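Local coordinates for uncharacterized protein AsqI (Emericella nidulans, PDB 5YY3), which is a zinc-dependent cyclopenase of the tyrosinase family that converts 4'-methoxycyclopenine into 4'-methoxyviridicatin and methyl isocyanate in aspoquinolone biosynthesis, at residues Val428-Asp433 with Glu468-Val473; Gly442-Phe447 with Phe641-Thr646; Ala460-Glu465 with Gln559-Pro564; Ile495-Leu500 with Glu569-Val574. All coordinates share one frame; numbering follows the deposited sequence.

Contact 1: Val428-Asp433 with Glu468-Val473; sequences VVRLQD and EWNVQV
V428 and N470 face each other as an antiparallel hydrogen-bonded pair, V428 N giving its hydrogen to N470 O at 2.9 Å and 172°, while N470 N returns a bond to V428 O. R430 and E468 form the next such pair. Between them V429 and W469, non-hydrogen-bonded, lie on the buried side but touch only lightly, V429 CG2 to W469 CB at 4.4 Å; the indole packs instead on L491 and L493 of strand 487-497 and spends its NE1 on D511. The closely packed side carries V428, R430, E468 and N470, with E468 and N470 buried and solvent reaching it at V428 and R430. E468 holds CG between its backbone N and carbonyl carbon (chi1 77°) and is extended beyond, which lays it alongside R430 in a salt bridge, NE to OE2 at 3.3 Å. OE2 sits in the guanidinium plane, yet the arginine meets it from above the carboxylate plane. N470 lays ND2 over a guanidinium face and gives E468 OE2 a weak hydrogen bond, while its OD1 lies 3.7 Å from V428 CB. The long ion pair suggests that backbone bonding does most of the joining, and that the charges chiefly offset each other on the more polar face of this immunoglobulin-like sheet.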
loop_
_atom_site.group_PDB
_atom_site.type_symbol
_atom_site.label_atom_id
_atom_site.label_comp_id
_atom_site.label_asym_id
_atom_site.label_seq_id
_atom_site.Cartn_x
_atom_site.Cartn_y
_atom_site.Cartn_z
ATOM N N VAL A 428 19.987 -31.976 1.018
ATOM C CA VAL A 428 18.582 -31.747 0.760
ATOM C C VAL A 428 17.858 -31.201 2.018
ATOM O O VAL A 428 18.136 -31.632 3.143
ATOM C CB VAL A 428 17.888 -33.051 0.269
ATOM C CG1 VAL A 428 16.433 -32.808 -0.021
ATOM C CG2 VAL A 428 18.571 -33.597 -0.990
ATOM N N VAL A 429 16.952 -30.242 1.826
ATOM C CA VAL A 429 15.984 -29.866 2.865
ATOM C C VAL A 429 14.580 -30.254 2.366
ATOM O O VAL A 429 14.196 -29.858 1.261
ATOM C CB VAL A 429 16.056 -28.336 3.201
ATOM C CG1 VAL A 429 15.161 -27.988 4.380
ATOM C CG2 VAL A 429 17.502 -27.923 3.501
ATOM N N ARG A 430 13.840 -31.048 3.148
ATOM C CA ARG A 430 12.554 -31.632 2.703
ATOM C C ARG A 430 11.507 -31.597 3.771
ATOM O O ARG A 430 11.836 -31.603 4.947
ATOM C CB ARG A 430 12.643 -33.129 2.366
ATOM C CG ARG A 430 13.926 -33.671 1.901
ATOM C CD ARG A 430 13.680 -35.016 1.221
ATOM N NE ARG A 430 13.810 -36.183 2.080
ATOM C CZ ARG A 430 13.939 -37.406 1.584
ATOM N NH1 ARG A 430 13.917 -37.566 0.267
ATOM N NH2 ARG A 430 14.082 -38.462 2.380
ATOM N N LEU A 431 10.251 -31.717 3.365
ATOM C CA LEU A 431 9.187 -32.066 4.296
ATOM C C LEU A 431 9.399 -33.486 4.816
ATOM O O LEU A 431 10.005 -34.332 4.149
ATOM C CB LEU A 431 7.819 -31.965 3.624
ATOM C CG LEU A 431 7.354 -30.578 3.184
ATOM C CD1 LEU A 431 6.131 -30.700 2.287
ATOM C CD2 LEU A 431 7.035 -29.737 4.417
ATOM N N GLN A 432 8.899 -33.747 6.014
ATOM C CA GLN A 432 8.931 -35.096 6.530
ATOM C C GLN A 432 7.830 -35.917 5.863
ATOM O O GLN A 432 8.030 -37.082 5.520
ATOM C CB GLN A 432 8.761 -35.097 8.036
ATOM C CG GLN A 432 9.990 -34.663 8.792
ATOM C CD GLN A 432 9.785 -34.831 10.272
ATOM O OE1 GLN A 432 9.268 -35.859 10.725
ATOM N NE2 GLN A 432 10.149 -33.812 11.039
ATOM N N ASP A 433 6.666 -35.298 5.696
ATOM C CA ASP A 433 5.560 -35.910 4.981
ATOM C C ASP A 433 5.719 -35.687 3.483
ATOM O O ASP A 433 5.510 -34.585 3.004
ATOM C CB ASP A 433 4.239 -35.337 5.474
ATOM C CG ASP A 433 3.040 -35.857 4.699
ATOM O OD1 ASP A 433 3.177 -36.816 3.905
ATOM O OD2 ASP A 433 1.944 -35.296 4.897
ATOM N N GLU A 468 13.013 -31.969 7.553
ATOM C CA GLU A 468 14.215 -32.695 7.874
ATOM C C GLU A 468 15.271 -32.222 6.903
ATOM O O GLU A 468 14.953 -31.645 5.875
ATOM C CB GLU A 468 14.000 -34.201 7.747
ATOM C CG GLU A 468 14.003 -34.650 6.288
ATOM C CD GLU A 468 13.705 -36.117 6.101
ATOM O OE1 GLU A 468 12.785 -36.650 6.784
ATOM O OE2 GLU A 468 14.414 -36.730 5.265
ATOM N N TRP A 469 16.529 -32.436 7.219
ATOM C CA TRP A 469 17.522 -32.297 6.184
ATOM C C TRP A 469 18.326 -33.583 6.137
ATOM O O TRP A 469 18.366 -34.361 7.112
ATOM C CB TRP A 469 18.418 -31.078 6.409
ATOM C CG TRP A 469 19.267 -31.099 7.650
ATOM C CD1 TRP A 469 18.852 -30.870 8.928
ATOM C CD2 TRP A 469 20.684 -31.343 7.724
ATOM N NE1 TRP A 469 19.925 -30.940 9.799
ATOM C CE2 TRP A 469 21.059 -31.231 9.086
ATOM C CE3 TRP A 469 21.670 -31.634 6.771
ATOM C CZ2 TRP A 469 22.381 -31.422 9.524
ATOM C CZ3 TRP A 469 22.991 -31.815 7.207
ATOM C CH2 TRP A 469 23.328 -31.710 8.573
ATOM N N ASN A 470 18.933 -33.831 4.989
ATOM C CA ASN A 470 19.863 -34.926 4.902
ATOM C C ASN A 470 21.005 -34.543 3.976
ATOM O O ASN A 470 20.907 -33.559 3.223
ATOM C CB ASN A 470 19.165 -36.215 4.453
ATOM C CG ASN A 470 18.402 -36.053 3.155
ATOM O OD1 ASN A 470 18.990 -36.047 2.071
ATOM N ND2 ASN A 470 17.082 -35.945 3.255
ATOM N N VAL A 471 22.098 -35.297 4.069
ATOM C CA VAL A 471 23.284 -35.011 3.293
ATOM C C VAL A 471 24.068 -36.312 3.150
ATOM O O VAL A 471 23.961 -37.229 3.979
ATOM C CB VAL A 471 24.154 -33.909 3.956
ATOM C CG1 VAL A 471 24.763 -34.412 5.236
ATOM C CG2 VAL A 471 25.259 -33.387 3.003
ATOM N N GLN A 472 24.837 -36.405 2.079
ATOM C CA GLN A 472 25.607 -37.599 1.832
ATOM C C GLN A 472 27.041 -37.366 2.291
ATOM O O GLN A 472 27.651 -36.335 1.981
ATOM C CB GLN A 472 25.537 -37.960 0.359
ATOM C CG GLN A 472 26.001 -39.347 0.028
ATOM C CD GLN A 472 25.765 -39.679 -1.439
ATOM O OE1 GLN A 472 24.669 -39.442 -1.975
ATOM N NE2 GLN A 472 26.795 -40.205 -2.102
ATOM N N VAL A 473 27.566 -38.320 3.057
ATOM C CA VAL A 473 28.916 -38.214 3.598
ATOM C C VAL A 473 29.739 -39.446 3.214
ATOM O O VAL A 473 29.310 -40.587 3.433
ATOM C CB VAL A 473 28.888 -38.071 5.133
ATOM C CG1 VAL A 473 30.286 -37.813 5.684
ATOM C CG2 VAL A 473 27.887 -36.990 5.567
#

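Contact 2: Gly442-Phe447 with Phe641-Thr646; sequences GHITTF and FKIYRT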
loop_
_atom_site.group_PDB
_atom_site.type_symbol
_atom_site.label_atom_id
_atom_site.label_comp_id
_atom_site.label_asym_id
_atom_site.label_seq_id
_atom_site.Cartn_x
_atom_site.Cartn_y
_atom_site.Cartn_z
ATOM N N GLY A 442 13.136 -29.952 -1.516
ATOM C CA GLY A 442 13.507 -28.545 -1.535
ATOM C C GLY A 442 12.321 -27.603 -1.598
ATOM O O GLY A 442 12.483 -26.428 -1.886
ATOM N N HIS A 443 11.123 -28.108 -1.335
ATOM C CA HIS A 443 9.939 -27.252 -1.250
ATOM C C HIS A 443 9.270 -27.510 0.084
ATOM O O HIS A 443 8.600 -28.536 0.268
ATOM C CB HIS A 443 8.960 -27.495 -2.419
ATOM C CG HIS A 443 9.561 -27.220 -3.767
ATOM N ND1 HIS A 443 9.224 -26.115 -4.523
ATOM C CD2 HIS A 443 10.509 -27.883 -4.473
ATOM C CE1 HIS A 443 9.932 -26.117 -5.639
ATOM N NE2 HIS A 443 10.721 -27.178 -5.634
ATOM N N ILE A 444 9.466 -26.584 1.022
ATOM C CA ILE A 444 8.929 -26.752 2.364
ATOM C C ILE A 444 7.971 -25.608 2.746
ATOM O O ILE A 444 7.815 -24.618 2.009
ATOM C CB ILE A 444 10.072 -26.882 3.389
ATOM C CG1 ILE A 444 10.948 -25.630 3.405
ATOM C CG2 ILE A 444 10.937 -28.121 3.062
ATOM C CD1 ILE A 444 12.133 -25.725 4.392
ATOM N N THR A 445 7.327 -25.749 3.899
ATOM C CA THR A 445 6.116 -24.980 4.166
ATOM C C THR A 445 5.998 -24.399 5.589
ATOM O O THR A 445 6.214 -25.083 6.591
ATOM C CB THR A 445 4.892 -25.858 3.893
ATOM O OG1 THR A 445 5.056 -26.467 2.614
ATOM C CG2 THR A 445 3.616 -25.036 3.892
ATOM N N THR A 446 5.642 -23.126 5.650
ATOM C CA THR A 446 5.297 -22.480 6.901
ATOM C C THR A 446 3.816 -22.139 6.879
ATOM O O THR A 446 3.183 -22.147 5.817
ATOM C CB THR A 446 6.097 -21.209 7.107
ATOM O OG1 THR A 446 5.724 -20.261 6.100
ATOM C CG2 THR A 446 7.599 -21.504 7.013
ATOM N N PHE A 447 3.260 -21.833 8.040
ATOM C CA PHE A 447 1.876 -21.399 8.110
ATOM C C PHE A 447 1.715 -20.304 9.159
ATOM O O PHE A 447 2.491 -20.208 10.118
ATOM C CB PHE A 447 0.940 -22.578 8.406
ATOM C CG PHE A 447 1.363 -23.433 9.578
ATOM C CD1 PHE A 447 1.011 -23.085 10.876
ATOM C CD2 PHE A 447 2.081 -24.604 9.376
ATOM C CE1 PHE A 447 1.391 -23.883 11.961
ATOM C CE2 PHE A 447 2.455 -25.404 10.452
ATOM C CZ PHE A 447 2.115 -25.036 11.747
ATOM N N PHE A 641 16.729 -24.268 -1.926
ATOM C CA PHE A 641 15.398 -24.768 -1.610
ATOM C C PHE A 641 14.476 -23.568 -1.497
ATOM O O PHE A 641 14.926 -22.431 -1.482
ATOM C CB PHE A 641 15.380 -25.588 -0.315
ATOM C CG PHE A 641 15.666 -24.780 0.932
ATOM C CD1 PHE A 641 16.964 -24.402 1.245
ATOM C CD2 PHE A 641 14.646 -24.424 1.802
ATOM C CE1 PHE A 641 17.235 -23.667 2.393
ATOM C CE2 PHE A 641 14.918 -23.703 2.952
ATOM C CZ PHE A 641 16.210 -23.327 3.241
ATOM N N LYS A 642 13.183 -23.821 -1.407
ATOM C CA LYS A 642 12.242 -22.734 -1.329
ATOM C C LYS A 642 11.337 -22.914 -0.124
ATOM O O LYS A 642 10.922 -24.031 0.209
ATOM C CB LYS A 642 11.415 -22.641 -2.618
ATOM C CG LYS A 642 12.206 -22.160 -3.846
ATOM C CD LYS A 642 11.264 -21.931 -5.037
ATOM C CE LYS A 642 12.004 -21.870 -6.362
ATOM N NZ LYS A 642 11.104 -21.424 -7.472
ATOM N N ILE A 643 11.045 -21.806 0.538
ATOM C CA ILE A 643 10.050 -21.790 1.600
ATOM C C ILE A 643 8.780 -21.092 1.119
ATOM O O ILE A 643 8.834 -19.966 0.617
ATOM C CB ILE A 643 10.587 -21.095 2.856
ATOM C CG1 ILE A 643 11.909 -21.745 3.253
ATOM C CG2 ILE A 643 9.588 -21.183 3.982
ATOM C CD1 ILE A 643 12.556 -21.097 4.441
ATOM N N TYR A 644 7.655 -21.784 1.293
ATOM C CA TYR A 644 6.328 -21.327 0.886
ATOM C C TYR A 644 5.500 -20.913 2.093
ATOM O O TYR A 644 5.350 -21.665 3.060
ATOM C CB TYR A 644 5.574 -22.431 0.125
ATOM C CG TYR A 644 6.179 -22.804 -1.211
ATOM C CD1 TYR A 644 7.360 -23.540 -1.278
ATOM C CD2 TYR A 644 5.555 -22.438 -2.409
ATOM C CE1 TYR A 644 7.920 -23.880 -2.503
ATOM C CE2 TYR A 644 6.104 -22.770 -3.633
ATOM C CZ TYR A 644 7.286 -23.492 -3.675
ATOM O OH TYR A 644 7.840 -23.829 -4.885
ATOM N N ARG A 645 4.943 -19.713 2.016
ATOM C CA ARG A 645 4.103 -19.167 3.063
ATOM C C ARG A 645 2.647 -19.548 2.839
ATOM O O ARG A 645 2.167 -19.578 1.700
ATOM C CB ARG A 645 4.252 -17.647 3.100
ATOM C CG ARG A 645 3.551 -16.974 4.230
ATOM C CD ARG A 645 3.958 -15.516 4.281
ATOM N NE ARG A 645 3.300 -14.710 3.262
ATOM C CZ ARG A 645 3.928 -13.814 2.506
ATOM N NH1 ARG A 645 5.240 -13.633 2.643
ATOM N NH2 ARG A 645 3.247 -13.109 1.610
ATOM N N THR A 646 1.953 -19.794 3.948
ATOM C CA THR A 646 0.592 -20.327 3.988
ATOM C C THR A 646 -0.168 -19.671 5.148
ATOM O O THR A 646 0.448 -19.224 6.116
ATOM C CB THR A 646 0.655 -21.871 4.138
ATOM O OG1 THR A 646 0.567 -22.482 2.845
ATOM C CG2 THR A 646 -0.401 -22.433 5.055
#
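H443 and Y644 meet through their polar ends, ND1 to OH at 2.7 Å, a hydrogen bond in which either could be the donor. The tyrosine can be followed outward. Its CB lies 3.7 Å from I444 O, CG is 4.0 Å from I444 O, and CD1 comes nearer to that same oxygen, which sits in the ring plane at the edge. CE1 then passes H443, 3.3 Å from ND1; CZ, 3.4 Å from H443 ND1, lies in the imidazole plane at its edge, and OH completes the reach. With CG anti to its own carbonyl carbon (chi1 -66°), the ring leans back along the strand toward the histidine; the two rings meet rim to rim, planes at 34°. Beneath them strands 443-449 and 636-644 run parallel within the mixed sheet of the hemocyanin-type, immunoglobulin-like domain, paired by a ladder in which I444 N bonds K642 O and Y644 N bonds I444 O. G442, just before the strand, has a positive phi of 86°, a backbone shape that suits glycine. The opposite face is greasy, as branched and aromatic side chains suit a buried sheet surface. I444 sends CD1 to F641 CE2 at 3.7 Å and CG1 to I643 CG1, while T446 turns its methyl CG2 to I643 CG2 at 3.6 Å and keeps OG1 for V565 O. Beyond the ladder, R645 forms a salt bridge with D165 of the second subunit.

Contact 3: Ala460-Glu465 with Gln559-Pro564; sequences AKLGHE and QNLMLP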
loop_
_atom_site.group_PDB
_atom_site.type_symbol
_atom_site.label_atom_id
_atom_site.label_comp_id
_atom_site.label_asym_id
_atom_site.label_seq_id
_atom_site.Cartn_x
_atom_site.Cartn_y
_atom_site.Cartn_z
ATOM N N ALA A 460 -0.556 -13.046 14.311
ATOM C CA ALA A 460 -0.462 -14.452 13.902
ATOM C C ALA A 460 0.400 -15.259 14.875
ATOM O O ALA A 460 1.087 -14.696 15.729
ATOM C CB ALA A 460 0.107 -14.571 12.486
ATOM N N LYS A 461 0.320 -16.580 14.752
ATOM C CA LYS A 461 1.256 -17.497 15.386
ATOM C C LYS A 461 1.933 -18.295 14.282
ATOM O O LYS A 461 1.281 -19.116 13.639
ATOM C CB LYS A 461 0.553 -18.448 16.362
ATOM C CG LYS A 461 1.486 -19.479 17.011
ATOM C CD LYS A 461 2.485 -18.792 17.948
ATOM C CE LYS A 461 3.396 -19.783 18.650
ATOM N NZ LYS A 461 4.118 -19.157 19.802
ATOM N N LEU A 462 3.216 -18.044 14.044
ATOM C CA LEU A 462 3.932 -18.728 12.971
ATOM C C LEU A 462 4.164 -20.189 13.354
ATOM O O LEU A 462 4.241 -20.539 14.534
ATOM C CB LEU A 462 5.257 -18.035 12.672
ATOM C CG LEU A 462 6.096 -18.660 11.542
ATOM C CD1 LEU A 462 5.345 -18.608 10.218
ATOM C CD2 LEU A 462 7.461 -17.992 11.401
ATOM N N GLY A 463 4.254 -21.043 12.350
ATOM C CA GLY A 463 4.594 -22.437 12.539
ATOM C C GLY A 463 5.064 -22.972 11.205
ATOM O O GLY A 463 4.988 -22.281 10.179
ATOM N N HIS A 464 5.561 -24.200 11.194
ATOM C CA HIS A 464 5.938 -24.792 9.923
ATOM C C HIS A 464 5.618 -26.279 9.908
ATOM O O HIS A 464 5.605 -26.931 10.958
ATOM C CB HIS A 464 7.423 -24.561 9.651
ATOM C CG HIS A 464 8.318 -25.271 10.616
ATOM N ND1 HIS A 464 8.665 -26.596 10.469
ATOM C CD2 HIS A 464 8.921 -24.849 11.754
ATOM C CE1 HIS A 464 9.451 -26.957 11.469
ATOM N NE2 HIS A 464 9.626 -25.914 12.260
ATOM N N GLU A 465 5.357 -26.813 8.718
ATOM C CA GLU A 465 5.203 -28.253 8.572
ATOM C C GLU A 465 6.528 -28.895 8.937
ATOM O O GLU A 465 7.580 -28.284 8.734
ATOM C CB GLU A 465 4.788 -28.648 7.146
ATOM C CG GLU A 465 3.454 -28.086 6.689
ATOM C CD GLU A 465 2.308 -28.443 7.617
ATOM O OE1 GLU A 465 2.410 -29.465 8.340
ATOM O OE2 GLU A 465 1.303 -27.687 7.621
ATOM N N GLN A 559 10.910 -23.760 18.046
ATOM C CA GLN A 559 10.732 -24.654 16.896
ATOM C C GLN A 559 9.813 -24.044 15.813
ATOM O O GLN A 559 10.083 -24.168 14.615
ATOM C CB GLN A 559 10.173 -26.009 17.365
ATOM C CG GLN A 559 10.000 -27.052 16.258
ATOM C CD GLN A 559 11.299 -27.317 15.516
ATOM O OE1 GLN A 559 12.278 -27.797 16.096
ATOM N NE2 GLN A 559 11.324 -26.984 14.230
ATOM N N ASN A 560 8.751 -23.363 16.242
ATOM C CA ASN A 560 7.821 -22.731 15.316
ATOM C C ASN A 560 8.423 -21.568 14.522
ATOM O O ASN A 560 7.842 -21.155 13.513
ATOM C CB ASN A 560 6.594 -22.223 16.055
ATOM C CG ASN A 560 6.914 -21.065 16.964
ATOM O OD1 ASN A 560 7.808 -21.160 17.796
ATOM N ND2 ASN A 560 6.186 -19.961 16.812
ATOM N N LEU A 561 9.576 -21.049 14.960
ATOM C CA LEU A 561 10.235 -19.959 14.239
ATOM C C LEU A 561 11.502 -20.416 13.545
ATOM O O LEU A 561 12.272 -19.582 13.069
ATOM C CB LEU A 561 10.591 -18.796 15.186
ATOM C CG LEU A 561 9.455 -18.184 15.988
ATOM C CD1 LEU A 561 9.961 -16.997 16.793
ATOM C CD2 LEU A 561 8.317 -17.772 15.059
ATOM N N MET A 562 11.741 -21.725 13.498
ATOM C CA MET A 562 13.000 -22.233 12.950
ATOM C C MET A 562 13.147 -21.845 11.499
ATOM O O MET A 562 14.236 -21.517 11.037
ATOM C CB MET A 562 13.094 -23.750 13.105
ATOM C CG MET A 562 13.543 -24.184 14.498
ATOM S SD MET A 562 15.279 -23.800 14.782
ATOM C CE MET A 562 16.052 -24.952 13.639
ATOM N N LEU A 563 12.033 -21.870 10.779
ATOM C CA LEU A 563 12.041 -21.483 9.373
ATOM C C LEU A 563 11.625 -20.030 9.204
ATOM O O LEU A 563 10.631 -19.608 9.788
ATOM C CB LEU A 563 11.107 -22.393 8.574
ATOM C CG LEU A 563 11.613 -23.513 7.672
ATOM C CD1 LEU A 563 12.822 -24.193 8.228
ATOM C CD2 LEU A 563 10.493 -24.508 7.430
ATOM N N PRO A 564 12.381 -19.261 8.406
ATOM C CA PRO A 564 11.832 -17.983 7.948
ATOM C C PRO A 564 10.474 -18.218 7.303
ATOM O O PRO A 564 10.294 -19.267 6.711
ATOM C CB PRO A 564 12.864 -17.505 6.932
ATOM C CG PRO A 564 14.160 -18.102 7.431
ATOM C CD PRO A 564 13.773 -19.455 7.969
#
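H464 holds CG between its backbone N and carbonyl carbon (chi1 66°), and N560 does the same (chi1 68°), turns that set the imidazole edge at Q559 O and beside L563 CD2 and swing the amide toward the L462 carbonyl. In this immunoglobulin-like domain of the hemocyanin type, a 3-10 turn at Q559-L561 thereby packs on the start of strand 461-475. N560 ND2 bonds L462 O at 3.1 Å; the oxygen lies in the amide plane, but the donor stands above the plane of the carbonyl. The same ND2 also bonds D179, so a short amide suits a buried place where two acceptors must be served. G463 passes with its CA 3.6 Å from N560 O. L462 CD2 touches L561 CD2 at 3.8 Å, and the L561 side chain is about 10 Å from that of the zinc ligand H186. Histidine fits its position because both ring nitrogens can take part in polar contacts. NE2 has a hydrogen bond to Q559 O that is weak, the oxygen lying at the ring edge, and L563 CD2 rests against CB and CG. The second nitrogen, H464 ND1, bonds E465 O at 2.7 Å and 166°.

Contact 4: Ile495-Leu500 with Glu569-Val574; sequences IAAEDL and EGMPFV
F573 presents a ring face to the backbone of A497, whose CA stands 3.6 Å above the ring plane, offset toward the rim, in a CH-pi contact. The pair sits where strands 487-497 and 571-580 run antiparallel in the immunoglobulin-like domain. A small residue suits the spot: alanine's CB is a low bump, and it nestles into the corner made by F573 CE2 at 4.1 Å and the methyl CE of M571 at 3.9 Å. M571 reaches that corner because its chain is fully extended, chi1 to chi3 all near 180°, and a straight, unbranched thioether suits such a reach. Next to CE2 on the ring, F573 CD2 is approached obliquely by I495 CD1, a looser touch at 4.4 Å. T227 of helix 210-231 also packs on F573, joining this sheet to that helix. Beside the ring the backbones close up: A496 N and V574 O bond one way, V574 N and A496 O the other, the latter at 2.9 Å. A496 again adds little bulk next to V574. Past the strand end, E498 turns its backbone N to P572 O at 3.2 Å. Proline, lacking an N-H, still offers this carbonyl, and the glutamate chain lies across its ring at about a right angle, E498 OE1 3.3 Å from P572 CB.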
loop_
_atom_site.group_PDB
_atom_site.type_symbol
_atom_site.label_atom_id
_atom_site.label_comp_id
_atom_site.label_asym_id
_atom_site.label_seq_id
_atom_site.Cartn_x
_atom_site.Cartn_y
_atom_site.Cartn_z
ATOM N N ILE A 495 21.362 -21.764 6.750
ATOM C CA ILE A 495 20.609 -21.276 5.598
ATOM C C ILE A 495 20.689 -19.759 5.508
ATOM O O ILE A 495 21.009 -19.074 6.478
ATOM C CB ILE A 495 19.121 -21.691 5.639
ATOM C CG1 ILE A 495 18.391 -20.985 6.801
ATOM C CG2 ILE A 495 18.985 -23.235 5.664
ATOM C CD1 ILE A 495 16.905 -21.339 6.907
ATOM N N ALA A 496 20.393 -19.243 4.323
ATOM C CA ALA A 496 20.427 -17.819 4.069
ATOM C C ALA A 496 19.456 -17.506 2.942
ATOM O O ALA A 496 19.362 -18.262 1.975
ATOM C CB ALA A 496 21.822 -17.369 3.717
ATOM N N ALA A 497 18.694 -16.426 3.100
ATOM C CA ALA A 497 17.922 -15.871 1.994
ATOM C C ALA A 497 18.877 -15.669 0.823
ATOM O O ALA A 497 19.970 -15.124 1.005
ATOM C CB ALA A 497 17.248 -14.536 2.403
ATOM N N GLU A 498 18.482 -16.113 -0.366
ATOM C CA GLU A 498 19.381 -16.055 -1.520
ATOM C C GLU A 498 19.993 -14.659 -1.762
ATOM O O GLU A 498 21.138 -14.553 -2.191
ATOM C CB GLU A 498 18.651 -16.526 -2.777
ATOM C CG GLU A 498 19.593 -16.792 -3.965
ATOM C CD GLU A 498 18.898 -17.463 -5.158
ATOM O OE1 GLU A 498 18.179 -18.464 -4.949
ATOM O OE2 GLU A 498 19.074 -16.995 -6.305
ATOM N N ASP A 499 19.239 -13.595 -1.494
ATOM C CA ASP A 499 19.746 -12.233 -1.703
ATOM C C ASP A 499 20.846 -11.857 -0.713
ATOM O O ASP A 499 21.758 -11.094 -1.049
ATOM C CB ASP A 499 18.610 -11.202 -1.603
ATOM C CG ASP A 499 17.642 -11.292 -2.765
ATOM O OD1 ASP A 499 18.105 -11.595 -3.885
ATOM O OD2 ASP A 499 16.423 -11.063 -2.562
ATOM N N LEU A 500 20.754 -12.380 0.507
ATOM C CA LEU A 500 21.710 -12.019 1.556
ATOM C C LEU A 500 22.908 -12.963 1.627
ATOM O O LEU A 500 23.806 -12.778 2.437
ATOM C CB LEU A 500 21.016 -11.995 2.919
ATOM C CG LEU A 500 19.734 -11.184 3.061
ATOM C CD1 LEU A 500 19.186 -11.297 4.473
ATOM C CD2 LEU A 500 20.002 -9.742 2.700
ATOM N N GLU A 569 4.569 -17.605 -3.073
ATOM C CA GLU A 569 5.059 -18.218 -4.297
ATOM C C GLU A 569 6.279 -19.110 -4.087
ATOM O O GLU A 569 6.720 -19.774 -5.023
ATOM C CB GLU A 569 5.409 -17.141 -5.326
ATOM C CG GLU A 569 6.695 -16.388 -5.040
ATOM C CD GLU A 569 6.472 -15.061 -4.325
ATOM O OE1 GLU A 569 5.421 -14.871 -3.649
ATOM O OE2 GLU A 569 7.376 -14.200 -4.431
ATOM N N GLY A 570 6.834 -19.114 -2.870
ATOM C CA GLY A 570 8.004 -19.925 -2.555
ATOM C C GLY A 570 9.297 -19.133 -2.652
ATOM O O GLY A 570 9.786 -18.856 -3.748
ATOM N N MET A 571 9.859 -18.769 -1.504
ATOM C CA MET A 571 11.019 -17.885 -1.474
ATOM C C MET A 571 12.312 -18.682 -1.530
ATOM O O MET A 571 12.469 -19.674 -0.820
ATOM C CB MET A 571 10.976 -17.012 -0.226
ATOM C CG MET A 571 12.141 -16.054 -0.073
ATOM S SD MET A 571 11.900 -15.050 1.401
ATOM C CE MET A 571 13.467 -14.167 1.527
ATOM N N PRO A 572 13.247 -18.259 -2.388
ATOM C CA PRO A 572 14.485 -19.039 -2.530
ATOM C C PRO A 572 15.481 -18.815 -1.392
ATOM O O PRO A 572 15.798 -17.684 -1.033
ATOM C CB PRO A 572 15.052 -18.563 -3.883
ATOM C CG PRO A 572 14.424 -17.247 -4.131
ATOM C CD PRO A 572 13.078 -17.260 -3.459
ATOM N N PHE A 573 15.955 -19.920 -0.820
ATOM C CA PHE A 573 17.007 -19.889 0.192
ATOM C C PHE A 573 18.152 -20.791 -0.236
ATOM O O PHE A 573 18.001 -21.611 -1.132
ATOM C CB PHE A 573 16.473 -20.334 1.554
ATOM C CG PHE A 573 15.671 -19.285 2.269
ATOM C CD1 PHE A 573 14.431 -18.886 1.782
ATOM C CD2 PHE A 573 16.141 -18.715 3.446
ATOM C CE1 PHE A 573 13.673 -17.921 2.443
ATOM C CE2 PHE A 573 15.393 -17.750 4.108
ATOM C CZ PHE A 573 14.144 -17.348 3.596
ATOM N N VAL A 574 19.302 -20.646 0.400
ATOM C CA VAL A 574 20.405 -21.560 0.144
ATOM C C VAL A 574 20.753 -22.304 1.427
ATOM O O VAL A 574 20.806 -21.700 2.505
ATOM C CB VAL A 574 21.648 -20.815 -0.385
ATOM C CG1 VAL A 574 22.834 -21.770 -0.520
ATOM C CG2 VAL A 574 21.331 -20.145 -1.718
#

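Overall arrangement
All four contacts belong to the immunoglobulin-like part of the chain, and the strands they use belong to one mixed, branched or curled sheet. Contacts 2 and 4 lie closest, centres about 10 Å apart, because strand 636-644 pairs with strand 571-580; contacts 1 and 3 share strand 461-475, with centres about 18 Å apart. Strand 443-449 pairs with 461-475 and so joins contact 2 to contact 3. Along the chain, contact 1 closes before contact 4 opens, whereas contacts 3 and 4 are both nested inside the long loop closed by contact 2. The late strand 636-644 lies between 443-449 and 571-580, linking contacts 2 and 4, while contact 3, through L561, comes within about 10 Å (side chains) of zinc ligand H186.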